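Local atomic coordinates of beta-N-acetylhexosaminidase (Bacteroides fragilis, PDB entry 4PYS), a protein that probably removes terminal N-acetylhexosamine residues from glycans, acting as a family 20 glycoside hydrolase. Residues 139-144 against 195-201; 169-173 against 247-251; 175-179 against 279-283; 181-187 against 233-237; 225-231 against 257-261. One frame throughout, in Å; residues are numbered along the deposited sequence.

Contact 1. Residues 139-144 against 195-201; sequences SGRQYQ and PEQQGFY
Tyr143 lies across the backbone of residues 198-200, and its side chain can be followed as it crosses one peptide after another. With CG anti to the backbone N (chi1 169°), the ring swings across the 195-201 loop. At the root, CB rests 3.7 Å from Gln198 O, and CG and CD2 pass the same carbonyl. CD1 lies between the carbonyl carbon of Gly199 and the Tyr201 hydroxyl, with 3.5 Å from Tyr143 CD1 to Tyr201 OH. Gly199 places its CA over one face in a CH-pi contact, 4.2 Å from the Tyr143 ring centroid. Farther out CE1 reaches Tyr201 CE1 at 3.5 Å; these two rings lie near parallel, planes at 27°, but are slid so far apart that they barely overlap. The hydroxyl at the tip meets a water, with 2.5 Å between Tyr143 OH and that oxygen, and the water bridges onward to Phe200 O.

Backbone polar atoms secure the rest. Tyr143 N donates to Glu196 O at 2.9 Å, while Gln197 NE2 spans 3.0 Å to Arg141 O, the other end of that amide being held by Gly194. Tyr201 OH gives a short bond of 2.5 Å to Gln144 O, on a carbonyl lone pair. A second water bridges Tyr143 O and Glu196 OE1, which also accepts from the backbone of Glu443. Residues 139-144 link strand 132-138 to helix 146-158, at the C-terminal end of a barrel strand, the side where family 20 enzymes carry their active site.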
# COMPACT_ATOMS: atom_id res chain seq x y z
N SER A 139 -6.26 8.34 -4.31
CA SER A 139 -7.26 8.41 -5.36
C SER A 139 -8.44 9.25 -4.89
O SER A 139 -9.51 9.19 -5.47
CB SER A 139 -7.77 7.01 -5.72
OG SER A 139 -6.73 6.19 -6.23
N GLY A 140 -8.27 10.03 -3.82
CA GLY A 140 -9.34 10.92 -3.39
C GLY A 140 -9.21 12.28 -4.08
O GLY A 140 -10.15 12.77 -4.70
N ARG A 141 -8.02 12.88 -3.98
CA ARG A 141 -7.80 14.21 -4.56
C ARG A 141 -7.72 14.17 -6.08
O ARG A 141 -8.02 15.16 -6.77
CB ARG A 141 -6.50 14.80 -4.03
CG ARG A 141 -6.52 15.06 -2.54
CD ARG A 141 -5.30 15.83 -2.09
NE ARG A 141 -5.45 16.29 -0.71
CZ ARG A 141 -5.31 15.50 0.35
NH1 ARG A 141 -5.47 16.00 1.57
NH2 ARG A 141 -5.02 14.21 0.20
N GLN A 142 -7.28 13.03 -6.60
CA GLN A 142 -7.11 12.84 -8.03
C GLN A 142 -7.72 11.50 -8.41
O GLN A 142 -7.69 10.56 -7.62
CB GLN A 142 -5.62 12.83 -8.40
CG GLN A 142 -4.93 14.19 -8.28
CD GLN A 142 -5.45 15.20 -9.28
OE1 GLN A 142 -5.79 14.85 -10.41
NE2 GLN A 142 -5.53 16.46 -8.87
N TYR A 143 -8.30 11.42 -9.60
CA TYR A 143 -8.77 10.14 -10.13
C TYR A 143 -7.70 9.56 -11.05
O TYR A 143 -7.20 10.26 -11.93
CB TYR A 143 -10.09 10.34 -10.90
CG TYR A 143 -10.51 9.14 -11.72
CD1 TYR A 143 -11.16 8.05 -11.12
CD2 TYR A 143 -10.25 9.08 -13.08
CE1 TYR A 143 -11.53 6.94 -11.88
CE2 TYR A 143 -10.61 7.98 -13.83
CZ TYR A 143 -11.25 6.92 -13.23
OH TYR A 143 -11.61 5.83 -14.00
N GLN A 144 -7.33 8.30 -10.83
CA GLN A 144 -6.47 7.59 -11.77
C GLN A 144 -7.27 6.50 -12.45
O GLN A 144 -8.07 5.81 -11.80
CB GLN A 144 -5.27 6.96 -11.05
CG GLN A 144 -4.40 7.97 -10.30
CD GLN A 144 -4.87 8.18 -8.89
OE1 GLN A 144 -5.66 7.39 -8.36
NE2 GLN A 144 -4.38 9.24 -8.25
N PRO A 195 -7.74 19.22 -13.47
CA PRO A 195 -7.35 18.12 -14.36
C PRO A 195 -7.40 16.79 -13.66
O PRO A 195 -6.83 16.64 -12.57
CB PRO A 195 -5.89 18.47 -14.70
CG PRO A 195 -5.84 19.96 -14.62
CD PRO A 195 -6.75 20.31 -13.47
N GLU A 196 -8.08 15.82 -14.27
CA GLU A 196 -8.16 14.47 -13.75
C GLU A 196 -8.77 14.39 -12.35
O GLU A 196 -8.43 13.49 -11.58
CB GLU A 196 -6.79 13.77 -13.79
CG GLU A 196 -6.24 13.62 -15.21
CD GLU A 196 -4.84 13.01 -15.25
OE1 GLU A 196 -4.37 12.50 -14.22
OE2 GLU A 196 -4.22 13.05 -16.34
N GLN A 197 -9.68 15.30 -12.00
CA GLN A 197 -10.30 15.23 -10.68
C GLN A 197 -11.72 14.64 -10.69
O GLN A 197 -12.39 14.60 -9.65
CB GLN A 197 -10.27 16.59 -9.98
CG GLN A 197 -8.86 16.98 -9.50
CD GLN A 197 -8.86 18.19 -8.58
OE1 GLN A 197 -9.51 19.19 -8.85
NE2 GLN A 197 -8.10 18.10 -7.49
N GLN A 198 -12.16 14.15 -11.85
CA GLN A 198 -13.52 13.63 -11.99
C GLN A 198 -13.51 12.13 -12.26
O GLN A 198 -12.73 11.65 -13.09
CB GLN A 198 -14.28 14.36 -13.11
CG GLN A 198 -14.24 15.88 -13.02
CD GLN A 198 -12.91 16.46 -13.50
OE1 GLN A 198 -12.25 15.89 -14.37
NE2 GLN A 198 -12.50 17.58 -12.91
N GLY A 199 -14.36 11.39 -11.56
CA GLY A 199 -14.52 9.97 -11.84
C GLY A 199 -14.52 9.11 -10.60
O GLY A 199 -14.05 9.55 -9.55
N PHE A 200 -15.02 7.89 -10.72
CA PHE A 200 -15.07 6.98 -9.57
C PHE A 200 -14.87 5.54 -9.99
O PHE A 200 -14.89 5.22 -11.18
CB PHE A 200 -16.39 7.13 -8.81
CG PHE A 200 -17.60 6.76 -9.63
CD1 PHE A 200 -18.17 7.67 -10.49
CD2 PHE A 200 -18.15 5.48 -9.53
CE1 PHE A 200 -19.30 7.34 -11.25
CE2 PHE A 200 -19.28 5.14 -10.28
CZ PHE A 200 -19.85 6.07 -11.15
N TYR A 201 -14.71 4.67 -9.00
CA TYR A 201 -14.56 3.25 -9.23
C TYR A 201 -15.88 2.56 -8.90
O TYR A 201 -16.36 2.62 -7.76
CB TYR A 201 -13.41 2.72 -8.38
CG TYR A 201 -12.18 3.56 -8.63
CD1 TYR A 201 -11.46 3.44 -9.81
CD2 TYR A 201 -11.78 4.54 -7.72
CE1 TYR A 201 -10.34 4.24 -10.07
CE2 TYR A 201 -10.67 5.35 -7.96
CZ TYR A 201 -9.96 5.20 -9.14
OH TYR A 201 -8.86 6.00 -9.42
O HOH W 1 -5.09 11.93 -11.64
O HOH W 2 -13.20 4.23 -13.03

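Contact 2. Residues 169-173 against 247-251; sequences TEGLG and VKVPQ
Gly171 and Leu172 are the central residues of a type I turn from Glu170 to Gly173, closed by backbone bonds both ways between its end residues, and this tight hairpin brings the Leu172 CA within 6.3 Å of the Val249 CA. The irregular segment 247-251 runs past the turn and meets it through hydrocarbon set against carbonyl oxygen. Leu172 brings its branch point to the backbone, CG lying 3.2 Å from Pro250 O, with both methyls straddling the same oxygen. CD2 goes further, to 3.6 Å from Gln251 NE2, where the two side chains cross at about a right angle. In the reverse sense, Val249 presses CG1 against Gly171 O at a tight 3.1 Å; the branch gets there by standing anti to the backbone N (chi1 178°). The valine and leucine methyls then touch, Val249 CG1 to Leu172 CD2 at 4.0 Å. Gln251 curls back, giving a weak bond from NE2 to Val249 O, while its OE1 accepts from Gln193 N. No hydrogen bond crosses between the segments. The chemistry implies van der Waals contact of hydrocarbon with backbone carbonyls, non-directional and probably easily adjusted, between an irregular loop and a turn closed by its own backbone bonds.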
# COMPACT_ATOMS: atom_id res chain seq x y z
N THR A 169 -11.43 8.25 -0.49
CA THR A 169 -12.36 9.33 -0.17
C THR A 169 -11.61 10.51 0.38
O THR A 169 -10.67 10.35 1.17
CB THR A 169 -13.42 8.90 0.86
OG1 THR A 169 -12.80 8.74 2.14
CG2 THR A 169 -14.09 7.59 0.44
N GLU A 170 -12.02 11.70 -0.03
CA GLU A 170 -11.38 12.94 0.36
C GLU A 170 -12.41 14.03 0.22
O GLU A 170 -13.48 13.81 -0.38
CB GLU A 170 -10.22 13.26 -0.59
CG GLU A 170 -8.88 12.76 -0.10
CD GLU A 170 -8.45 13.46 1.17
OE1 GLU A 170 -8.90 14.61 1.37
OE2 GLU A 170 -7.69 12.87 1.96
N GLY A 171 -12.12 15.22 0.75
CA GLY A 171 -13.01 16.35 0.57
C GLY A 171 -13.20 16.65 -0.91
O GLY A 171 -14.28 17.05 -1.34
N LEU A 172 -12.15 16.41 -1.69
CA LEU A 172 -12.15 16.71 -3.11
C LEU A 172 -12.67 15.58 -3.98
O LEU A 172 -12.66 15.69 -5.20
CB LEU A 172 -10.73 17.03 -3.58
CG LEU A 172 -10.29 18.48 -3.52
CD1 LEU A 172 -8.79 18.58 -3.75
CD2 LEU A 172 -11.05 19.29 -4.55
N GLY A 173 -13.10 14.48 -3.37
CA GLY A 173 -13.58 13.35 -4.15
C GLY A 173 -13.92 12.12 -3.35
O GLY A 173 -13.08 11.60 -2.60
N VAL A 247 -22.48 22.80 1.20
CA VAL A 247 -21.08 22.80 1.63
C VAL A 247 -20.10 22.95 0.46
O VAL A 247 -20.04 22.08 -0.41
CB VAL A 247 -20.74 21.50 2.39
N LYS A 248 -19.34 24.03 0.46
CA LYS A 248 -18.31 24.25 -0.56
C LYS A 248 -17.20 23.20 -0.47
O LYS A 248 -16.81 22.79 0.63
CB LYS A 248 -17.72 25.66 -0.43
N VAL A 249 -16.71 22.76 -1.62
CA VAL A 249 -15.62 21.79 -1.68
C VAL A 249 -14.28 22.50 -1.92
O VAL A 249 -14.13 23.20 -2.92
CB VAL A 249 -15.85 20.72 -2.77
CG1 VAL A 249 -14.67 19.77 -2.84
CG2 VAL A 249 -17.12 19.95 -2.51
N PRO A 250 -13.32 22.32 -1.00
CA PRO A 250 -12.01 22.98 -1.04
C PRO A 250 -11.03 22.33 -2.01
O PRO A 250 -10.67 21.16 -1.83
CB PRO A 250 -11.52 22.83 0.40
CG PRO A 250 -12.15 21.56 0.88
CD PRO A 250 -13.49 21.48 0.20
N GLN A 251 -10.58 23.07 -3.02
CA GLN A 251 -9.64 22.54 -4.00
C GLN A 251 -8.21 22.54 -3.46
O GLN A 251 -7.98 22.85 -2.28
CB GLN A 251 -9.70 23.33 -5.31
CG GLN A 251 -11.11 23.68 -5.79
CD GLN A 251 -11.84 22.52 -6.46
OE1 GLN A 251 -11.44 22.05 -7.53
NE2 GLN A 251 -12.92 22.06 -5.84

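Contact 3. Residues 175-179 against 279-283; sequences RIEIK and RMFPS
Glu177 touches Met280 through its carbonyl, and its carboxylate supplies the polar grip nearby: OE1 accepts from the backbone of Gln203 and forms a salt bridge with Lys179, Glu177 OE1 to Lys179 NZ being 3.5 Å. Everything that crosses between the segments, by contrast, is apolar or a weak brush with backbone. Met280, a selenomethionine, does most of the work. Its chain runs out from the helix end and bends at the last torsion (chi3 -80°), which turns the terminal methyl CE into the loop. There Met280 CE lies 3.6 Å from Glu177 O. It also meets Ile176 CD1 at 3.7 Å, the two side chains reaching toward each other tip to tip. From a different direction Ile178 crosses the selenomethionine at about a right angle, with CD1 4.2 Å from Met280 CE. Ile176 CD1 has a second neighbour in Phe281, approaching the ring at its edge and in its plane, 3.9 Å from Phe281 CE1. Phe281 is the first residue to leave helical geometry after helix 264-280. With Val206 of helix 203-214, this helix end packs against Leu168 and Val220 of parallel strands 163-170 and 219-223, the helix-on-strand layering of a TIM barrel.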
# COMPACT_ATOMS: atom_id res chain seq x y z
N ARG A 175 -14.68 8.44 -4.23
CA ARG A 175 -14.55 7.66 -5.46
C ARG A 175 -14.95 6.19 -5.35
O ARG A 175 -14.75 5.43 -6.30
CB ARG A 175 -13.13 7.78 -6.02
CG ARG A 175 -12.71 9.24 -6.14
CD ARG A 175 -11.81 9.53 -7.33
NE ARG A 175 -11.22 10.84 -7.13
CZ ARG A 175 -11.70 11.96 -7.65
NH1 ARG A 175 -12.77 11.93 -8.44
NH2 ARG A 175 -11.10 13.12 -7.39
N ILE A 176 -15.53 5.79 -4.21
CA ILE A 176 -15.93 4.39 -4.06
C ILE A 176 -17.45 4.28 -4.17
O ILE A 176 -18.17 4.92 -3.40
CB ILE A 176 -15.35 3.74 -2.77
CG1 ILE A 176 -15.81 2.29 -2.65
CG2 ILE A 176 -15.72 4.54 -1.53
CD1 ILE A 176 -15.19 1.40 -3.70
N GLU A 177 -17.92 3.53 -5.16
CA GLU A 177 -19.36 3.39 -5.37
C GLU A 177 -20.02 2.63 -4.23
O GLU A 177 -19.58 1.53 -3.87
CB GLU A 177 -19.67 2.71 -6.71
CG GLU A 177 -21.17 2.60 -6.97
CD GLU A 177 -21.52 1.90 -8.28
OE1 GLU A 177 -20.98 0.81 -8.55
OE2 GLU A 177 -22.35 2.45 -9.03
N ILE A 178 -21.08 3.22 -3.68
CA ILE A 178 -21.89 2.61 -2.63
C ILE A 178 -23.31 2.58 -3.17
O ILE A 178 -23.92 3.63 -3.36
CB ILE A 178 -21.87 3.45 -1.32
CG1 ILE A 178 -20.44 3.68 -0.82
CG2 ILE A 178 -22.72 2.77 -0.25
CD1 ILE A 178 -19.62 2.41 -0.61
N LYS A 179 -23.83 1.38 -3.44
CA LYS A 179 -25.11 1.23 -4.12
C LYS A 179 -26.26 1.84 -3.32
O LYS A 179 -27.20 2.40 -3.89
CB LYS A 179 -25.41 -0.25 -4.38
CG LYS A 179 -24.43 -0.95 -5.31
CD LYS A 179 -24.53 -0.42 -6.72
CE LYS A 179 -23.90 -1.38 -7.72
NZ LYS A 179 -24.06 -0.86 -9.11
N ARG A 279 -18.16 -6.01 2.01
CA ARG A 279 -18.57 -6.98 1.00
C ARG A 279 -17.62 -6.97 -0.19
O ARG A 279 -17.32 -8.02 -0.76
CB ARG A 279 -19.98 -6.68 0.50
CG ARG A 279 -21.06 -6.88 1.52
CD ARG A 279 -22.42 -6.66 0.89
NE ARG A 279 -23.23 -5.73 1.67
CZ ARG A 279 -24.15 -4.93 1.15
NH1 ARG A 279 -24.85 -4.12 1.95
NH2 ARG A 279 -24.38 -4.93 -0.16
N MSE A 280 -17.15 -5.78 -0.55
CA MSE A 280 -16.32 -5.59 -1.73
C MSE A 280 -14.86 -5.90 -1.47
O MSE A 280 -14.18 -6.45 -2.34
CB MSE A 280 -16.41 -4.14 -2.24
CG MSE A 280 -17.73 -3.77 -2.85
SE MSE A 280 -17.47 -2.04 -3.71
CE MSE A 280 -17.61 -0.91 -2.11
N PHE A 281 -14.37 -5.53 -0.29
CA PHE A 281 -12.96 -5.66 0.04
C PHE A 281 -12.78 -6.73 1.10
O PHE A 281 -13.07 -6.50 2.27
CB PHE A 281 -12.40 -4.33 0.56
CG PHE A 281 -12.38 -3.22 -0.47
CD1 PHE A 281 -13.48 -2.39 -0.65
CD2 PHE A 281 -11.25 -2.99 -1.23
CE1 PHE A 281 -13.46 -1.37 -1.59
CE2 PHE A 281 -11.21 -1.97 -2.17
CZ PHE A 281 -12.33 -1.15 -2.35
N PRO A 282 -12.28 -7.92 0.71
CA PRO A 282 -12.11 -9.00 1.69
C PRO A 282 -10.98 -8.76 2.69
O PRO A 282 -10.83 -9.56 3.63
CB PRO A 282 -11.81 -10.22 0.81
CG PRO A 282 -11.19 -9.64 -0.44
CD PRO A 282 -11.94 -8.35 -0.66
N SER A 283 -10.20 -7.70 2.49
CA SER A 283 -9.09 -7.33 3.39
C SER A 283 -9.45 -7.42 4.87
O SER A 283 -10.46 -6.90 5.31
CB SER A 283 -8.62 -5.91 3.08
OG SER A 283 -7.65 -5.48 4.01

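Contact 4. Residues 181-187 against 233-237; sequences YPFLTRI and ALNAY
The ring of Tyr237 is flanked by two aromatic side chains that meet it in quite different ways. Tyr237 holds CG beside its backbone N (chi1 -63°), which carries the ring to residues 181-184. On one side Tyr181 turns its edge toward the Tyr237 face, a T-shaped pair with planes at 72° and ring centroids of Tyr181 and Tyr237 5.6 Å apart. On the opposite side Phe183 lies near parallel, planes at 28°, but slid away so that the rings scarcely overlap; its nearest atom is CB, 3.5 Å from Tyr237 CZ. The phenol tip reaches into the backbone between them, where Tyr237 OH accepts from Phe183 N at 3.2 Å. This three-membered aromatic cluster joins two short helices, 183-186 and the C-terminal end of 231-236, both in connections of the catalytic barrel. Phe269 of helix 264-280 extends it, stacking on Tyr181 and meeting Tyr237 obliquely, while Tyr181 OH bonds to Asn272. Beside the rings Ala236 CB sits 3.2 Å from Phe183 O. Leu184, its CG beside the Tyr237 ring, carries CD2 across to Ala233 CB at 3.7 Å. At the far end Ile187 lays CG2 over the helix backbone, 3.9 Å from Asn235 O.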
# COMPACT_ATOMS: atom_id res chain seq x y z
N TYR A 181 -26.21 4.39 -1.42
CA TYR A 181 -26.16 5.84 -1.46
C TYR A 181 -25.48 6.31 -2.75
O TYR A 181 -24.30 6.67 -2.74
CB TYR A 181 -25.44 6.40 -0.23
CG TYR A 181 -26.04 5.98 1.10
CD1 TYR A 181 -27.31 6.39 1.47
CD2 TYR A 181 -25.31 5.19 1.99
CE1 TYR A 181 -27.85 6.01 2.70
CE2 TYR A 181 -25.84 4.81 3.21
CZ TYR A 181 -27.12 5.22 3.56
OH TYR A 181 -27.64 4.84 4.77
N PRO A 182 -26.23 6.28 -3.86
CA PRO A 182 -25.72 6.57 -5.21
C PRO A 182 -25.09 7.95 -5.34
O PRO A 182 -24.16 8.10 -6.13
CB PRO A 182 -26.97 6.47 -6.09
CG PRO A 182 -27.89 5.57 -5.34
CD PRO A 182 -27.66 5.89 -3.89
N PHE A 183 -25.57 8.93 -4.57
CA PHE A 183 -25.07 10.29 -4.70
C PHE A 183 -23.61 10.44 -4.26
O PHE A 183 -22.95 11.41 -4.63
CB PHE A 183 -25.94 11.28 -3.93
CG PHE A 183 -27.32 11.47 -4.53
CD1 PHE A 183 -27.58 11.09 -5.84
CD2 PHE A 183 -28.33 12.04 -3.79
CE1 PHE A 183 -28.85 11.27 -6.40
CE2 PHE A 183 -29.61 12.23 -4.34
CZ PHE A 183 -29.86 11.84 -5.64
N LEU A 184 -23.12 9.51 -3.44
CA LEU A 184 -21.74 9.61 -2.96
C LEU A 184 -20.78 9.68 -4.14
O LEU A 184 -19.83 10.46 -4.11
CB LEU A 184 -21.37 8.46 -2.01
CG LEU A 184 -21.95 8.52 -0.59
CD1 LEU A 184 -21.61 7.24 0.16
CD2 LEU A 184 -21.45 9.74 0.16
N THR A 185 -21.04 8.90 -5.19
CA THR A 185 -20.21 8.96 -6.39
C THR A 185 -20.80 9.87 -7.46
O THR A 185 -20.08 10.64 -8.09
CB THR A 185 -19.95 7.57 -7.00
OG1 THR A 185 -21.17 6.81 -7.02
CG2 THR A 185 -18.89 6.83 -6.19
N ARG A 186 -22.12 9.79 -7.67
CA ARG A 186 -22.74 10.56 -8.74
C ARG A 186 -22.55 12.06 -8.55
O ARG A 186 -22.46 12.82 -9.53
CB ARG A 186 -24.23 10.21 -8.87
CG ARG A 186 -24.46 8.84 -9.50
CD ARG A 186 -25.87 8.31 -9.24
NE ARG A 186 -26.90 9.17 -9.80
CZ ARG A 186 -28.15 8.76 -10.03
NH1 ARG A 186 -29.03 9.60 -10.54
NH2 ARG A 186 -28.51 7.52 -9.76
N ILE A 187 -22.49 12.50 -7.30
CA ILE A 187 -22.21 13.89 -7.00
C ILE A 187 -20.78 14.03 -6.48
O ILE A 187 -20.00 14.86 -6.96
CB ILE A 187 -23.17 14.43 -5.93
CG1 ILE A 187 -24.61 14.41 -6.46
CG2 ILE A 187 -22.77 15.84 -5.49
CD1 ILE A 187 -25.57 15.19 -5.62
N ALA A 233 -18.80 13.98 0.35
CA ALA A 233 -19.91 13.18 0.84
C ALA A 233 -21.05 14.07 1.30
O ALA A 233 -22.23 13.74 1.13
CB ALA A 233 -19.46 12.28 1.98
N LEU A 234 -20.70 15.21 1.90
CA LEU A 234 -21.71 16.15 2.38
C LEU A 234 -22.43 16.85 1.24
O LEU A 234 -23.58 17.27 1.38
CB LEU A 234 -21.08 17.18 3.33
CG LEU A 234 -20.71 16.63 4.71
CD1 LEU A 234 -20.05 17.69 5.56
CD2 LEU A 234 -21.95 16.10 5.41
N ASN A 235 -21.75 16.97 0.10
CA ASN A 235 -22.38 17.49 -1.11
C ASN A 235 -23.44 16.52 -1.60
O ASN A 235 -24.49 16.92 -2.11
CB ASN A 235 -21.34 17.71 -2.21
CG ASN A 235 -20.97 19.15 -2.36
OD1 ASN A 235 -21.46 19.84 -3.25
ND2 ASN A 235 -20.11 19.63 -1.48
N ALA A 236 -23.14 15.24 -1.45
CA ALA A 236 -24.07 14.18 -1.81
C ALA A 236 -25.25 14.16 -0.85
O ALA A 236 -26.41 14.13 -1.28
CB ALA A 236 -23.35 12.85 -1.82
N TYR A 237 -24.95 14.19 0.45
CA TYR A 237 -25.96 14.05 1.50
C TYR A 237 -25.76 15.05 2.64
O TYR A 237 -25.20 14.70 3.68
CB TYR A 237 -25.93 12.61 2.04
CG TYR A 237 -26.30 11.58 1.00
CD1 TYR A 237 -27.63 11.36 0.66
CD2 TYR A 237 -25.32 10.86 0.33
CE1 TYR A 237 -27.97 10.44 -0.30
CE2 TYR A 237 -25.65 9.93 -0.63
CZ TYR A 237 -26.98 9.73 -0.94
OH TYR A 237 -27.31 8.80 -1.91

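Contact 5. Residues 225-231 against 257-261; sequences DMPGHAE and NIFCA
A strand-to-helix loop of the family 20 barrel, marked by a cis peptide before Pro227, meets the limb that supplies a zinc ligand, chiefly through Pro227, Ala230 and Phe259. The one hydrogen bond between them is backbone to backbone: Phe259 N donates to Pro227 O over 2.9 Å at 161°. Beside that bond the phenylalanine ring does most of the packing. Ala230 sets its methyl squarely over the centre of one face, a CH-pi contact with CB 3.5 Å from the Phe259 centroid and 11° off the normal. At the ring's edge, in its plane, Asp225 O lies 3.5 Å from Phe259 CE2, and Met226 CB adds an apolar touch 4.0 Å from Phe259 CD2. Ile258 keeps CG1 between the backbone N and carbonyl carbon (chi1 67°), which turns CG2 toward the glycine, 3.7 Å from Gly228 CA; its CB lies close to Pro227 O, at 3.2 Å. Cys260 points away from the loop and joins Cys242, Cys301 and Cys304 round the zinc ion, while His229 faces the other way and bonds to Glu170 and Asp291. The contact is wedged between helices: Phe259 rests on Leu270 of helix 264-280, Pro227 on Phe323 of helix 316-333, and Glu231 begins helix 231-236.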
# COMPACT_ATOMS: atom_id res chain seq x y z
N ASP A 225 -12.53 7.69 4.78
CA ASP A 225 -12.23 8.71 5.78
C ASP A 225 -13.45 9.21 6.53
O ASP A 225 -14.46 9.59 5.93
CB ASP A 225 -11.49 9.88 5.15
CG ASP A 225 -10.02 9.71 5.24
OD1 ASP A 225 -9.63 8.64 5.74
OD2 ASP A 225 -9.26 10.61 4.83
N MSE A 226 -13.34 9.20 7.85
CA MSE A 226 -14.39 9.70 8.71
C MSE A 226 -13.70 10.06 10.03
O MSE A 226 -12.72 9.42 10.41
CB MSE A 226 -15.47 8.63 8.91
CG MSE A 226 -14.93 7.27 9.34
SE MSE A 226 -16.32 5.90 9.38
CE MSE A 226 -16.52 5.65 7.45
N PRO A 227 -14.20 11.11 10.72
CA PRO A 227 -15.36 11.92 10.34
C PRO A 227 -14.99 13.07 9.41
O PRO A 227 -15.88 13.71 8.85
CB PRO A 227 -15.84 12.47 11.68
CG PRO A 227 -14.57 12.64 12.46
CD PRO A 227 -13.64 11.52 12.02
N GLY A 228 -13.70 13.32 9.25
CA GLY A 228 -13.23 14.42 8.41
C GLY A 228 -13.11 13.99 6.96
O GLY A 228 -13.48 12.87 6.61
N HIS A 229 -12.61 14.89 6.11
CA HIS A 229 -12.52 14.65 4.67
C HIS A 229 -13.88 14.23 4.09
O HIS A 229 -13.97 13.31 3.28
CB HIS A 229 -11.46 13.59 4.37
CG HIS A 229 -10.11 13.95 4.91
ND1 HIS A 229 -9.15 14.58 4.15
CD2 HIS A 229 -9.57 13.78 6.14
CE1 HIS A 229 -8.07 14.78 4.88
NE2 HIS A 229 -8.30 14.30 6.09
N ALA A 230 -14.93 14.92 4.52
CA ALA A 230 -16.29 14.52 4.21
C ALA A 230 -17.00 15.45 3.24
O ALA A 230 -18.13 15.17 2.83
CB ALA A 230 -17.10 14.41 5.50
N GLU A 231 -16.35 16.55 2.87
CA GLU A 231 -16.97 17.59 2.04
C GLU A 231 -17.71 17.05 0.81
O GLU A 231 -18.84 17.46 0.53
CB GLU A 231 -15.94 18.65 1.63
CG GLU A 231 -15.46 19.56 2.77
CD GLU A 231 -14.17 19.07 3.43
OE1 GLU A 231 -13.82 17.89 3.27
OE2 GLU A 231 -13.49 19.89 4.09
N ASN A 257 -16.35 21.35 7.77
CA ASN A 257 -17.52 20.51 7.54
C ASN A 257 -17.19 19.03 7.53
O ASN A 257 -16.57 18.53 6.59
CB ASN A 257 -18.23 20.90 6.24
CG ASN A 257 -18.99 22.20 6.37
OD1 ASN A 257 -18.74 23.16 5.64
ND2 ASN A 257 -19.93 22.25 7.31
N ILE A 258 -17.60 18.34 8.58
CA ILE A 258 -17.32 16.92 8.74
C ILE A 258 -18.61 16.17 9.06
O ILE A 258 -19.66 16.79 9.29
CB ILE A 258 -16.28 16.68 9.86
CG1 ILE A 258 -16.86 17.05 11.23
CG2 ILE A 258 -15.01 17.48 9.59
CD1 ILE A 258 -15.81 17.17 12.31
N PHE A 259 -18.55 14.84 9.06
CA PHE A 259 -19.70 14.03 9.45
C PHE A 259 -20.08 14.35 10.89
O PHE A 259 -19.21 14.45 11.76
CB PHE A 259 -19.40 12.54 9.31
CG PHE A 259 -19.14 12.09 7.90
CD1 PHE A 259 -20.10 12.27 6.91
CD2 PHE A 259 -17.94 11.47 7.58
CE1 PHE A 259 -19.85 11.85 5.61
CE2 PHE A 259 -17.68 11.04 6.28
CZ PHE A 259 -18.64 11.23 5.29
N CYS A 260 -21.37 14.52 11.15
CA CYS A 260 -21.84 14.82 12.50
C CYS A 260 -21.89 13.55 13.36
O CYS A 260 -22.74 12.69 13.14
CB CYS A 260 -23.21 15.47 12.43
SG CYS A 260 -23.92 15.88 14.03
N ALA A 261 -21.00 13.45 14.34
CA ALA A 261 -21.01 12.29 15.24
C ALA A 261 -22.23 12.29 16.15
O ALA A 261 -22.58 11.27 16.74
CB ALA A 261 -19.73 12.26 16.07

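Contacts 3 and 5 are buried, whereas contacts 1, 2 and 4 lie partly toward the surface. All five belong to the catalytic barrel, yet chemistry follows place. Contact 1 leans on backbone carbonyls and water, contact 5 on a single backbone bond and a ring face, and contact 4 on aromatic rings between two short helices; contacts 2 and 3 manage without any hydrogen bond across. Arg175 of contact 3 ties into contact 1 through Gly199 and Tyr201. Glu170 of contact 2 bonds to His229 of contact 5. Contacts 4 and 5 share helix 231-236, with Ala233 of contact 4 touching Phe259, and Asn235 reaches Val247 of contact 2.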